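Local structure of 3-oxoacyl-[acyl-carrier-protein] synthase 3 (Micrococcus luteus NCTC 2665, 4EWP) at residues Ala77-Ser82 with Ala174-Ala179; Leu84-Val89 with Asp134-Ser139. The protein probably starts fatty acid synthesis by condensing an acetyl group from acetyl-CoA with malonyl-ACP, as other beta-ketoacyl-ACP synthases III (FabH) do. All blocks are in the same frame, centred on the assembly; numbering follows the deposited sequence.

Contact 1: residues Ala77-Ser82 with Ala174-Ala179; sequences AGLQGS and AVIVAA
Ile176 projects from strand 170-180 toward Ala77 and Leu79, next to helix 62-76, on the face of the N-terminal five-stranded sheet of this thiolase fold that the helix covers. The chain leaves the helix through a Schellman motif in which Gly78 has positive phi, a conformation glycine adopts easily; the two apolar residues flanking it both face the strand. Ile176 is beta-branched, which suits a strand, and both of its branches take part. Its CG1 stands anti to the carbonyl carbon (chi1 -61°), and with chi2 extended the chain ends in CD1, 4.1 Å from Ala77 CB. The short side chain of Ala77 suits this close approach to the strand, and it also rests on Ala18 of the neighbouring strand 13-22. Leu79, a longer side chain, reaches in from the loop and also packs on Leu74 and His144. Its CD1, trans to CA (chi2 167°), lies 3.7 Å from Ala77 CB, so the two methyls form one small apolar surface. Leu79 CD1 faces both arms of the isoleucine, 4.3 Å from Ile176 CD1 and 4.2 Å from Ile176 CG2.

Contact 2: residues Leu84-Val89 with Asp134-Ser139; sequences LDAVIV and DALVRS
Leu136, on the last turn of helix 125-138, puts a single methyl against both Ile88 and Ala86 of strand 86-90. These three buried residues make up the whole contact, which is purely apolar. Ile88 and Leu136 meet tip to tip: Ile88 CG1 and Leu136 CG each stand anti to the carbonyl carbon of their own residue, and both chains continue extended to their ends, bringing Ile88 CD1 to 4.1 Å from Leu136 CD1. Two residues back on the same face of the strand, Ala86 presents a far shorter side chain, and its CB lies 4.3 Å from the same Leu136 CD1. A long and a short residue thus share one leucine methyl, and leucine, unbranched at CB, suits the helix from which it reaches toward the sheet. Val145 of the adjacent strand lies beside both Ala86 and Ile88, and Leu136 also packs on Ala135 of the second subunit.

Away from the strand, polar groups tie together the last turn of the helix. Arg138 takes the Asp134 carboxylate side-on, with NE 3.1 Å from Asp134 OD1 and NH2 2.9 Å from Asp134 OD2; the oxygens lie near the guanidinium plane, whereas the nitrogens stand well above the carboxylate plane. This salt bridge probably helps to orient Arg138, whose NH1 hydrogen-bonds to Ser139 O of the second subunit. Ser139 OG turns back to donate to Ala135 O (2.8 Å). The arrangement is that of a beta-alpha-beta crossover: helix 125-138 joins the parallel strands 116-120 and 144-152 and packs over strand 86-90, which lies between them in the sheet of the thiolase fold.

Contacts 1 and 2 lie on opposite faces of one mixed sheet, their centres about 10 Å apart, and contact 2 falls within the stretch of chain that separates the segments of contact 1. Strand 170-180 joins them: Ile176 serves contact 1 against helix 62-76, while its neighbour Val177 faces helix 125-138, where Val177 CG1 is 3.8 Å from Val137 CG2. Further along, Ala179 CA comes within 3.4 Å of Val137 CG1. Neither contact reaches the predicted active-site residues Cys123, His275 and Asn306. Cys123 lies two residues before the start of helix 125-138, whereas contact 2 uses the helix's far end, next to the second subunit.

Contact 1: residues Ala77-Ser82 with Ala174-Ala179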
loop_
_atom_site.group_PDB
_atom_site.type_symbol
_atom_site.label_atom_id
_atom_site.label_comp_id
_atom_site.label_asym_id
_atom_site.label_seq_id
_atom_site.Cartn_x
_atom_site.Cartn_y
_atom_site.Cartn_z
ATOM N N ALA A 77 -22.087 -6.338 10.969
ATOM C CA ALA A 77 -22.391 -4.914 10.978
ATOM C C ALA A 77 -23.811 -4.614 10.457
ATOM O O ALA A 77 -24.276 -3.472 10.509
ATOM C CB ALA A 77 -21.335 -4.154 10.158
ATOM N N GLY A 78 -24.513 -5.633 9.974
ATOM C CA GLY A 78 -25.812 -5.412 9.357
ATOM C C GLY A 78 -25.702 -4.619 8.052
ATOM O O GLY A 78 -26.629 -3.919 7.664
ATOM N N LEU A 79 -24.557 -4.713 7.376
ATOM C CA LEU A 79 -24.326 -3.938 6.143
ATOM C C LEU A 79 -24.197 -4.843 4.918
ATOM O O LEU A 79 -24.100 -6.059 5.049
ATOM C CB LEU A 79 -23.035 -3.124 6.275
ATOM C CG LEU A 79 -22.937 -1.996 7.305
ATOM C CD1 LEU A 79 -21.483 -1.569 7.448
ATOM C CD2 LEU A 79 -23.836 -0.802 6.934
ATOM N N GLN A 80 -24.174 -4.262 3.723
ATOM C CA GLN A 80 -23.671 -5.013 2.567
ATOM C C GLN A 80 -22.522 -4.330 1.843
ATOM O O GLN A 80 -22.133 -3.205 2.195
ATOM C CB GLN A 80 -24.775 -5.333 1.597
ATOM C CG GLN A 80 -25.881 -4.343 1.624
ATOM C CD GLN A 80 -27.128 -4.982 1.142
ATOM O OE1 GLN A 80 -27.288 -6.193 1.290
ATOM N NE2 GLN A 80 -28.019 -4.199 0.539
ATOM N N GLY A 81 -21.975 -5.013 0.835
ATOM C CA GLY A 81 -20.783 -4.521 0.166
ATOM C C GLY A 81 -20.957 -3.083 -0.267
ATOM O O GLY A 81 -20.073 -2.237 -0.055
ATOM N N SER A 82 -22.120 -2.806 -0.854
ATOM C CA SER A 82 -22.396 -1.500 -1.438
ATOM C C SER A 82 -22.461 -0.371 -0.420
ATOM O O SER A 82 -22.443 0.798 -0.794
ATOM C CB SER A 82 -23.678 -1.545 -2.269
ATOM O OG SER A 82 -24.719 -2.193 -1.557
ATOM N N ALA A 174 -10.746 -9.002 9.553
ATOM C CA ALA A 174 -11.332 -7.804 8.953
ATOM C C ALA A 174 -12.108 -6.962 9.943
ATOM O O ALA A 174 -12.757 -7.472 10.833
ATOM C CB ALA A 174 -12.216 -8.169 7.760
ATOM N N VAL A 175 -12.067 -5.659 9.748
ATOM C CA VAL A 175 -12.760 -4.748 10.634
ATOM C C VAL A 175 -13.493 -3.700 9.782
ATOM O O VAL A 175 -13.053 -3.364 8.673
ATOM C CB VAL A 175 -11.721 -4.139 11.587
ATOM C CG1 VAL A 175 -11.712 -2.629 11.547
ATOM C CG2 VAL A 175 -11.839 -4.752 12.999
ATOM N N ILE A 176 -14.634 -3.223 10.265
ATOM C CA ILE A 176 -15.310 -2.118 9.591
ATOM C C ILE A 176 -15.347 -0.857 10.456
ATOM O O ILE A 176 -15.856 -0.864 11.574
ATOM C CB ILE A 176 -16.739 -2.484 9.123
ATOM C CG1 ILE A 176 -16.684 -3.640 8.112
ATOM C CG2 ILE A 176 -17.399 -1.259 8.480
ATOM C CD1 ILE A 176 -18.051 -4.165 7.737
ATOM N N VAL A 177 -14.791 0.228 9.936
ATOM C CA VAL A 177 -14.750 1.468 10.685
ATOM C C VAL A 177 -15.834 2.400 10.168
ATOM O O VAL A 177 -15.918 2.659 8.962
ATOM C CB VAL A 177 -13.385 2.141 10.538
ATOM C CG1 VAL A 177 -13.357 3.463 11.319
ATOM C CG2 VAL A 177 -12.282 1.188 10.991
ATOM N N ALA A 178 -16.659 2.911 11.071
ATOM C CA ALA A 178 -17.776 3.740 10.660
ATOM C C ALA A 178 -17.834 5.096 11.372
ATOM O O ALA A 178 -17.366 5.253 12.516
ATOM C CB ALA A 178 -19.096 2.986 10.865
ATOM N N ALA A 179 -18.439 6.068 10.695
ATOM C CA ALA A 179 -18.781 7.329 11.343
ATOM C C ALA A 179 -19.549 7.064 12.639
ATOM O O ALA A 179 -20.360 6.142 12.718
ATOM C CB ALA A 179 -19.603 8.217 10.399
#

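Contact 2: residues Leu84-Val89 with Asp134-Ser139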
loop_
_atom_site.group_PDB
_atom_site.type_symbol
_atom_site.label_atom_id
_atom_site.label_comp_id
_atom_site.label_asym_id
_atom_site.label_seq_id
_atom_site.Cartn_x
_atom_site.Cartn_y
_atom_site.Cartn_z
ATOM N N LEU A 84 -20.061 0.093 1.678
ATOM C CA LEU A 84 -18.676 0.500 1.926
ATOM C C LEU A 84 -18.218 1.659 1.021
ATOM O O LEU A 84 -18.545 1.694 -0.156
ATOM C CB LEU A 84 -17.730 -0.691 1.760
ATOM C CG LEU A 84 -17.951 -1.915 2.648
ATOM C CD1 LEU A 84 -17.128 -3.079 2.111
ATOM C CD2 LEU A 84 -17.641 -1.638 4.143
ATOM N N ASP A 85 -17.450 2.594 1.576
ATOM C CA ASP A 85 -16.988 3.761 0.835
ATOM C C ASP A 85 -15.498 3.647 0.551
ATOM O O ASP A 85 -14.949 4.491 -0.155
ATOM C CB ASP A 85 -17.219 5.046 1.639
ATOM C CG ASP A 85 -18.650 5.223 2.054
ATOM O OD1 ASP A 85 -19.550 4.808 1.290
ATOM O OD2 ASP A 85 -18.879 5.777 3.150
ATOM N N ALA A 86 -14.847 2.631 1.127
ATOM C CA ALA A 86 -13.421 2.387 0.906
ATOM C C ALA A 86 -13.024 0.996 1.374
ATOM O O ALA A 86 -13.622 0.455 2.310
ATOM C CB ALA A 86 -12.582 3.434 1.615
ATOM N N VAL A 87 -12.014 0.426 0.728
ATOM C CA VAL A 87 -11.558 -0.920 1.030
ATOM C C VAL A 87 -10.051 -0.855 1.159
ATOM O O VAL A 87 -9.371 -0.507 0.204
ATOM C CB VAL A 87 -11.900 -1.919 -0.110
ATOM C CG1 VAL A 87 -11.282 -3.267 0.157
ATOM C CG2 VAL A 87 -13.411 -2.053 -0.300
ATOM N N ILE A 88 -9.529 -1.160 2.344
ATOM C CA ILE A 88 -8.088 -1.124 2.571
ATOM C C ILE A 88 -7.611 -2.524 2.897
ATOM O O ILE A 88 -8.085 -3.156 3.850
ATOM C CB ILE A 88 -7.700 -0.186 3.736
ATOM C CG1 ILE A 88 -8.236 1.223 3.498
ATOM C CG2 ILE A 88 -6.198 -0.148 3.912
ATOM C CD1 ILE A 88 -7.928 2.191 4.625
ATOM N N VAL A 89 -6.684 -3.025 2.095
ATOM C CA VAL A 89 -6.176 -4.369 2.320
ATOM C C VAL A 89 -4.705 -4.292 2.691
ATOM O O VAL A 89 -3.869 -3.804 1.924
ATOM C CB VAL A 89 -6.355 -5.271 1.095
ATOM C CG1 VAL A 89 -5.530 -6.541 1.270
ATOM C CG2 VAL A 89 -7.836 -5.565 0.858
ATOM N N ASP A 134 -9.719 5.517 10.184
ATOM C CA ASP A 134 -10.137 6.536 11.147
ATOM C C ASP A 134 -10.028 7.933 10.522
ATOM O O ASP A 134 -10.951 8.767 10.632
ATOM C CB ASP A 134 -9.277 6.417 12.416
ATOM C CG ASP A 134 -9.573 7.504 13.434
ATOM O OD1 ASP A 134 -10.742 7.657 13.834
ATOM O OD2 ASP A 134 -8.634 8.209 13.843
ATOM N N ALA A 135 -8.898 8.191 9.865
ATOM C CA ALA A 135 -8.694 9.474 9.194
ATOM C C ALA A 135 -9.748 9.711 8.105
ATOM O O ALA A 135 -10.290 10.810 7.993
ATOM C CB ALA A 135 -7.291 9.559 8.596
ATOM N N LEU A 136 -10.010 8.682 7.301
ATOM C CA LEU A 136 -11.016 8.758 6.242
ATOM C C LEU A 136 -12.407 9.069 6.813
ATOM O O LEU A 136 -13.136 9.870 6.259
ATOM C CB LEU A 136 -11.047 7.450 5.426
ATOM C CG LEU A 136 -9.795 7.141 4.583
ATOM C CD1 LEU A 136 -9.841 5.707 4.006
ATOM C CD2 LEU A 136 -9.577 8.163 3.475
ATOM N N VAL A 137 -12.763 8.442 7.932
ATOM C CA VAL A 137 -14.069 8.669 8.544
ATOM C C VAL A 137 -14.154 10.070 9.153
ATOM O O VAL A 137 -15.120 10.789 8.931
ATOM C CB VAL A 137 -14.379 7.588 9.627
ATOM C CG1 VAL A 137 -15.614 7.956 10.419
ATOM C CG2 VAL A 137 -14.547 6.199 8.983
ATOM N N ARG A 138 -13.134 10.476 9.906
ATOM C CA ARG A 138 -13.210 11.759 10.601
ATOM C C ARG A 138 -13.000 12.982 9.702
ATOM O O ARG A 138 -13.287 14.111 10.122
ATOM C CB ARG A 138 -12.300 11.796 11.834
ATOM C CG ARG A 138 -12.874 11.007 13.015
ATOM C CD ARG A 138 -12.007 11.106 14.276
ATOM N NE ARG A 138 -10.642 10.703 13.982
ATOM C CZ ARG A 138 -9.620 11.550 13.889
ATOM N NH1 ARG A 138 -9.826 12.845 14.115
ATOM N NH2 ARG A 138 -8.397 11.102 13.583
ATOM N N SER A 139 -12.537 12.762 8.468
ATOM C CA SER A 139 -12.424 13.863 7.508
ATOM C C SER A 139 -13.637 13.916 6.583
ATOM O O SER A 139 -13.713 14.772 5.697
ATOM C CB SER A 139 -11.139 13.762 6.671
ATOM O OG SER A 139 -11.113 12.560 5.916
#